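PDB 4GLJ: RsfP from Uncultured bacterium, which probably catalyses the phosphate-dependent cleavage of methylthioadenosine to adenine and methylthioribose 1-phosphate, and binds the dye rhodamine B. Local coordinates for residues Asp15-Ala29 and Gln250-Gln264. Residues are numbered along the deposited sequence; the frame is centred on the assembly and turned at random.
With RHB (N-[9-(2-carboxyphenyl)-6-(diethylamino)-3H-xanthen-3-ylidene]-N-ethylethanaminium), chain B; PO4 (phosphate ion), chain D.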
loop_
_atom_site.group_PDB
_atom_site.type_symbol
_atom_site.label_atom_id
_atom_site.label_comp_id
_atom_site.label_asym_id
_atom_site.label_seq_id
_atom_site.Cartn_x
_atom_site.Cartn_y
_atom_site.Cartn_z
ATOM N N ASP A 15 -1.117 28.911 19.347
ATOM C CA ASP A 15 -1.145 27.708 20.145
ATOM C C ASP A 15 -2.040 26.688 19.434
ATOM O O ASP A 15 -2.003 25.494 19.754
ATOM C CB ASP A 15 -1.797 28.124 21.455
ATOM C CG ASP A 15 -1.801 27.048 22.491
ATOM O OD1 ASP A 15 -0.712 26.515 22.792
ATOM O OD2 ASP A 15 -2.903 26.789 23.067
ATOM N N ILE A 16 -2.894 27.192 18.549
ATOM C CA ILE A 16 -4.003 26.422 17.986
ATOM C C ILE A 16 -4.006 26.632 16.468
ATOM O O ILE A 16 -3.810 27.780 16.024
ATOM C CB ILE A 16 -5.366 26.964 18.485
ATOM C CG1 ILE A 16 -5.435 26.883 20.014
ATOM C CG2 ILE A 16 -6.529 26.137 17.831
ATOM C CD1 ILE A 16 -6.589 27.724 20.608
ATOM N N ALA A 17 -4.184 25.544 15.702
ATOM C CA ALA A 17 -4.251 25.607 14.247
ATOM C C ALA A 17 -5.439 24.877 13.723
ATOM O O ALA A 17 -5.857 23.843 14.255
ATOM C CB ALA A 17 -2.960 25.083 13.632
ATOM N N ILE A 18 -6.015 25.423 12.662
ATOM C CA ILE A 18 -7.077 24.760 11.968
ATOM C C ILE A 18 -6.520 24.399 10.572
ATOM O O ILE A 18 -5.995 25.284 9.850
ATOM C CB ILE A 18 -8.270 25.689 11.787
ATOM C CG1 ILE A 18 -8.730 26.293 13.148
ATOM C CG2 ILE A 18 -9.419 25.024 11.015
ATOM C CD1 ILE A 18 -9.148 25.208 14.153
ATOM N N ILE A 19 -6.684 23.118 10.180
ATOM C CA ILE A 19 -6.263 22.677 8.852
ATOM C C ILE A 19 -7.544 22.454 8.134
ATOM O O ILE A 19 -8.360 21.579 8.482
ATOM C CB ILE A 19 -5.378 21.383 8.844
ATOM C CG1 ILE A 19 -4.123 21.609 9.657
ATOM C CG2 ILE A 19 -5.108 20.991 7.363
ATOM C CD1 ILE A 19 -3.194 20.395 9.743
ATOM N N GLY A 20 -7.796 23.321 7.135
ATOM C CA GLY A 20 -9.057 23.312 6.447
ATOM C C GLY A 20 -9.064 22.455 5.170
ATOM O O GLY A 20 -8.217 22.711 4.269
ATOM N N GLY A 21 -10.050 21.537 5.069
ATOM C CA GLY A 21 -10.270 20.576 3.973
ATOM C C GLY A 21 -11.076 21.129 2.826
ATOM O O GLY A 21 -11.148 22.366 2.652
ATOM N N SER A 22 -11.683 20.229 2.069
ATOM C CA SER A 22 -12.471 20.636 0.922
ATOM C C SER A 22 -13.598 21.578 1.376
ATOM O O SER A 22 -14.311 21.265 2.328
ATOM C CB SER A 22 -13.048 19.428 0.222
ATOM O OG SER A 22 -12.011 18.672 -0.378
ATOM N N GLY A 23 -13.772 22.718 0.654
ATOM C CA GLY A 23 -14.811 23.680 0.969
ATOM C C GLY A 23 -14.353 24.746 1.968
ATOM O O GLY A 23 -15.021 25.728 2.112
ATOM N N LEU A 24 -13.252 24.528 2.683
ATOM C CA LEU A 24 -12.624 25.538 3.592
ATOM C C LEU A 24 -11.296 26.184 3.118
ATOM O O LEU A 24 -10.179 25.708 3.457
ATOM C CB LEU A 24 -12.378 24.924 4.964
ATOM C CG LEU A 24 -13.580 24.645 5.855
ATOM C CD1 LEU A 24 -14.077 23.240 5.540
ATOM C CD2 LEU A 24 -13.064 24.779 7.292
ATOM N N TYR A 25 -11.425 27.314 2.422
ATOM C CA TYR A 25 -10.294 28.008 1.777
ATOM C C TYR A 25 -9.931 29.243 2.580
ATOM O O TYR A 25 -8.804 29.729 2.491
ATOM C CB TYR A 25 -10.593 28.293 0.273
ATOM C CG TYR A 25 -11.032 26.976 -0.352
ATOM C CD1 TYR A 25 -12.259 26.840 -1.021
ATOM C CD2 TYR A 25 -10.235 25.820 -0.152
ATOM C CE1 TYR A 25 -12.654 25.589 -1.531
ATOM C CE2 TYR A 25 -10.616 24.572 -0.623
ATOM C CZ TYR A 25 -11.809 24.450 -1.308
ATOM O OH TYR A 25 -12.132 23.197 -1.767
ATOM N N GLN A 26 -10.872 29.710 3.395
ATOM C CA GLN A 26 -10.552 30.715 4.393
ATOM C C GLN A 26 -11.350 30.643 5.704
ATOM O O GLN A 26 -12.396 29.983 5.785
ATOM C CB GLN A 26 -10.631 32.135 3.797
ATOM C CG GLN A 26 -11.961 32.542 3.205
ATOM C CD GLN A 26 -12.108 34.042 3.248
ATOM O OE1 GLN A 26 -11.196 34.771 2.847
ATOM N NE2 GLN A 26 -13.236 34.518 3.773
ATOM N N MET A 27 -10.811 31.314 6.722
ATOM C CA MET A 27 -11.547 31.633 7.920
ATOM C C MET A 27 -11.900 33.123 7.960
ATOM O O MET A 27 -11.196 33.897 8.595
ATOM C CB MET A 27 -10.751 31.255 9.154
ATOM C CG MET A 27 -10.914 29.808 9.534
ATOM S SD MET A 27 -10.313 29.445 11.200
ATOM C CE MET A 27 -8.549 29.807 11.141
ATOM N N GLN A 28 -12.992 33.485 7.293
ATOM C CA GLN A 28 -13.583 34.850 7.293
ATOM C C GLN A 28 -13.609 35.619 8.641
ATOM O O GLN A 28 -13.291 36.815 8.678
ATOM C CB GLN A 28 -15.015 34.776 6.723
ATOM C CG GLN A 28 -15.835 36.067 6.736
ATOM C CD GLN A 28 -15.535 36.965 5.548
ATOM O OE1 GLN A 28 -14.387 37.071 5.110
ATOM N NE2 GLN A 28 -16.566 37.615 5.019
ATOM N N ALA A 29 -13.988 34.958 9.736
ATOM C CA ALA A 29 -14.194 35.678 10.998
ATOM C C ALA A 29 -12.902 36.156 11.738
ATOM O O ALA A 29 -12.976 37.024 12.615
ATOM C CB ALA A 29 -15.116 34.889 11.926
ATOM N N GLN A 250 -17.380 26.257 10.231
ATOM C CA GLN A 250 -16.883 27.510 10.788
ATOM C C GLN A 250 -17.468 27.849 12.172
ATOM O O GLN A 250 -16.717 28.312 13.058
ATOM C CB GLN A 250 -17.153 28.711 9.849
ATOM C CG GLN A 250 -16.551 28.573 8.455
ATOM C CD GLN A 250 -15.041 28.818 8.401
ATOM O OE1 GLN A 250 -14.399 29.152 9.420
ATOM N NE2 GLN A 250 -14.462 28.661 7.205
ATOM N N GLN A 251 -18.776 27.624 12.352
ATOM C CA GLN A 251 -19.407 27.867 13.681
ATOM C C GLN A 251 -18.859 26.932 14.745
ATOM O O GLN A 251 -18.532 27.349 15.882
ATOM C CB GLN A 251 -20.947 27.782 13.626
ATOM C CG GLN A 251 -21.584 28.629 12.552
ATOM C CD GLN A 251 -21.036 30.045 12.563
ATOM O OE1 GLN A 251 -20.876 30.663 13.641
ATOM N NE2 GLN A 251 -20.739 30.575 11.365
ATOM N N VAL A 252 -18.632 25.676 14.332
ATOM C CA VAL A 252 -18.094 24.711 15.250
ATOM C C VAL A 252 -16.671 25.064 15.676
ATOM O O VAL A 252 -16.358 24.994 16.870
ATOM C CB VAL A 252 -18.177 23.254 14.684
ATOM C CG1 VAL A 252 -17.596 22.283 15.726
ATOM C CG2 VAL A 252 -19.655 22.899 14.321
ATOM N N ILE A 253 -15.813 25.391 14.705
ATOM C CA ILE A 253 -14.441 25.849 14.940
ATOM C C ILE A 253 -14.436 27.064 15.893
ATOM O O ILE A 253 -13.624 27.116 16.841
ATOM C CB ILE A 253 -13.783 26.224 13.563
ATOM C CG1 ILE A 253 -13.395 24.960 12.764
ATOM C CG2 ILE A 253 -12.592 27.160 13.670
ATOM C CD1 ILE A 253 -13.226 25.338 11.279
ATOM N N LYS A 254 -15.291 28.055 15.626
ATOM C CA LYS A 254 -15.382 29.228 16.560
ATOM C C LYS A 254 -15.534 28.763 18.019
ATOM O O LYS A 254 -14.757 29.135 18.891
ATOM C CB LYS A 254 -16.496 30.215 16.135
ATOM C CG LYS A 254 -15.951 31.206 15.149
ATOM C CD LYS A 254 -16.950 32.236 14.588
ATOM C CE LYS A 254 -17.604 31.680 13.329
ATOM N NZ LYS A 254 -18.036 32.771 12.416
ATOM N N GLN A 255 -16.497 27.887 18.252
ATOM C CA GLN A 255 -16.743 27.327 19.580
ATOM C C GLN A 255 -15.594 26.492 20.124
ATOM O O GLN A 255 -15.273 26.590 21.315
ATOM C CB GLN A 255 -18.035 26.512 19.581
ATOM C CG GLN A 255 -19.327 27.295 19.304
ATOM C CD GLN A 255 -19.562 28.481 20.235
ATOM O OE1 GLN A 255 -19.190 28.487 21.399
ATOM N NE2 GLN A 255 -20.141 29.510 19.686
ATOM N N ALA A 256 -14.936 25.699 19.249
ATOM C CA ALA A 256 -13.855 24.831 19.649
ATOM C C ALA A 256 -12.593 25.608 20.012
ATOM O O ALA A 256 -11.959 25.290 21.012
ATOM C CB ALA A 256 -13.523 23.799 18.520
ATOM N N VAL A 257 -12.277 26.655 19.247
ATOM C CA VAL A 257 -11.135 27.464 19.566
ATOM C C VAL A 257 -11.333 28.083 20.994
ATOM O O VAL A 257 -10.434 28.049 21.862
ATOM C CB VAL A 257 -10.915 28.575 18.511
ATOM C CG1 VAL A 257 -9.887 29.571 19.008
ATOM C CG2 VAL A 257 -10.487 28.004 17.139
ATOM N N ALA A 258 -12.551 28.541 21.253
ATOM C CA ALA A 258 -12.854 29.114 22.565
ATOM C C ALA A 258 -12.571 28.101 23.687
ATOM O O ALA A 258 -11.908 28.435 24.662
ATOM C CB ALA A 258 -14.283 29.661 22.629
ATOM N N LEU A 259 -13.035 26.875 23.530
ATOM C CA LEU A 259 -12.861 25.873 24.555
ATOM C C LEU A 259 -11.410 25.455 24.747
ATOM O O LEU A 259 -10.986 25.195 25.882
ATOM C CB LEU A 259 -13.715 24.652 24.224
ATOM C CG LEU A 259 -15.209 24.962 24.360
ATOM C CD1 LEU A 259 -16.097 23.896 23.721
ATOM C CD2 LEU A 259 -15.613 25.187 25.813
ATOM N N ILE A 260 -10.663 25.338 23.633
ATOM C CA ILE A 260 -9.294 24.929 23.744
ATOM C C ILE A 260 -8.539 26.041 24.473
ATOM O O ILE A 260 -7.697 25.755 25.330
ATOM C CB ILE A 260 -8.670 24.705 22.357
ATOM C CG1 ILE A 260 -9.365 23.489 21.650
ATOM C CG2 ILE A 260 -7.167 24.587 22.459
ATOM C CD1 ILE A 260 -8.894 23.375 20.199
ATOM N N ALA A 261 -8.817 27.294 24.105
ATOM C CA ALA A 261 -8.102 28.405 24.699
ATOM C C ALA A 261 -8.354 28.458 26.201
ATOM O O ALA A 261 -7.429 28.749 26.972
ATOM C CB ALA A 261 -8.479 29.743 24.050
ATOM N N SER A 262 -9.575 28.171 26.638
ATOM C CA SER A 262 -9.855 28.375 28.087
ATOM C C SER A 262 -9.452 27.123 28.877
ATOM O O SER A 262 -9.042 27.231 30.036
ATOM C CB SER A 262 -11.310 28.761 28.372
ATOM O OG SER A 262 -12.195 27.826 27.772
ATOM N N GLU A 263 -9.517 25.957 28.240
ATOM C CA GLU A 263 -9.368 24.702 28.976
ATOM C C GLU A 263 -7.954 24.172 28.889
ATOM O O GLU A 263 -7.475 23.569 29.837
ATOM C CB GLU A 263 -10.434 23.657 28.579
ATOM C CG GLU A 263 -11.879 24.061 28.968
ATOM C CD GLU A 263 -12.942 23.137 28.351
ATOM O OE1 GLU A 263 -12.576 22.095 27.764
ATOM O OE2 GLU A 263 -14.163 23.409 28.465
ATOM N N GLN A 264 -7.266 24.407 27.768
ATOM C CA GLN A 264 -5.852 24.027 27.638
ATOM C C GLN A 264 -5.574 22.565 28.095
ATOM O O GLN A 264 -4.685 22.308 28.880
ATOM C CB GLN A 264 -5.028 25.074 28.440
ATOM C CG GLN A 264 -3.857 25.704 27.689
ATOM C CD GLN A 264 -4.281 26.650 26.602
ATOM O OE1 GLN A 264 -4.829 26.234 25.568
ATOM N NE2 GLN A 264 -4.035 27.939 26.814
HETATM O O2 RHB B . -15.395 19.572 -7.747
HETATM C C26 RHB B . -16.131 18.713 -8.270
HETATM C C19 RHB B . -16.343 17.388 -7.615
HETATM C C14 RHB B . -15.944 17.024 -6.330
HETATM C C15 RHB B . -16.251 15.744 -5.888
HETATM C C16 RHB B . -16.922 14.826 -6.671
HETATM C C17 RHB B . -17.304 15.184 -7.940
HETATM C C18 RHB B . -17.017 16.465 -8.390
HETATM C C9 RHB B . -15.214 17.850 -5.316
HETATM C C8 RHB B . -14.488 17.098 -4.248
HETATM C C13 RHB B . -14.475 15.712 -4.203
HETATM C C12 RHB B . -13.794 15.008 -3.206
HETATM C C11 RHB B . -13.080 15.690 -2.247
HETATM N N1 RHB B . -12.427 15.015 -1.192
HETATM C C35 RHB B . -13.404 13.979 -0.807
HETATM C C36 RHB B . -14.763 14.660 -0.783
HETATM C C22 RHB B . -11.053 14.462 -1.375
HETATM C C23 RHB B . -10.004 15.516 -0.986
HETATM C C10 RHB B . -13.129 17.077 -2.287
HETATM C C7 RHB B . -13.805 17.778 -3.278
HETATM O O1 RHB B . -13.790 19.150 -3.280
HETATM C C1 RHB B . -14.436 19.920 -4.210
HETATM C C2 RHB B . -15.162 19.346 -5.245
HETATM C C6 RHB B . -14.337 21.298 -4.096
HETATM C C5 RHB B . -14.957 22.132 -5.006
HETATM C C4 RHB B . -15.686 21.577 -6.049
HETATM C C3 RHB B . -15.790 20.188 -6.168
HETATM N N2 RHB B . -14.842 23.525 -4.837
HETATM C C24 RHB B . -13.457 24.000 -5.035
HETATM C C25 RHB B . -13.271 25.282 -4.248
HETATM C C33 RHB B . -15.793 24.236 -5.718
HETATM C C34 RHB B . -16.111 25.584 -5.102
HETATM O O3 RHB B . -16.746 18.936 -9.331
HETATM P P PO4 D . -10.288 16.990 2.716
HETATM O O1 PO4 D . -10.706 16.602 1.328
HETATM O O2 PO4 D . -11.464 17.801 3.204
HETATM O O3 PO4 D . -10.087 15.707 3.433
HETATM O O4 PO4 D . -9.027 17.847 2.748
HETATM O O HOH W 1 -14.744 32.340 9.683
#
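Ile253 meets three side chains of 15-29 with its two branches. Its CD1 comes tip to tip against Leu24 CD2 (4.0 Å) and also touches Ile18 CG2; with CG1 beside the backbone N (chi1 -75°), CG2 stands anti to it and lies 4.1 Å from Met27 SD and against CG1 and CD1 of Ile18. Farther along, Ile16 on the strand lays CD1 obliquely across Ile260 CG2 at 3.7 Å, and Val257 CG1 lies 4.1 Å from Ile16 CD1. The polar grip is made by Gln250, whose chain bends at chi2 (-76°) and turns its amide back to the loop. Gln250 NE2 donates to Gln26 O over 2.8 Å, in the carbonyl plane but bent at the hydrogen (132°). On the other side of the amide, Gln250 OE1 lies 3.5 Å from Met27 CG and accepts from a water that takes the N-H of Ala29, so both ends of the amide hold the loop. A leucine in place of Gln250 would probably leave Gln26 O without this donor and break the water bridge to Ala29. Val96 also packs on Ile253, and Val59 on Ile18 and Val257. Strand 16-20 runs roughly antiparallel to the 250-263 part of helix 237-263, which covers a parallel part of the central sheet, as in the alpha/beta fold of the phosphorylase superfamily; beyond the strand, the Gly-rich turn carries Ser22, whose N and OG donate to a phosphate ion, probably from the crystallisation liquor, beside rhodamine B.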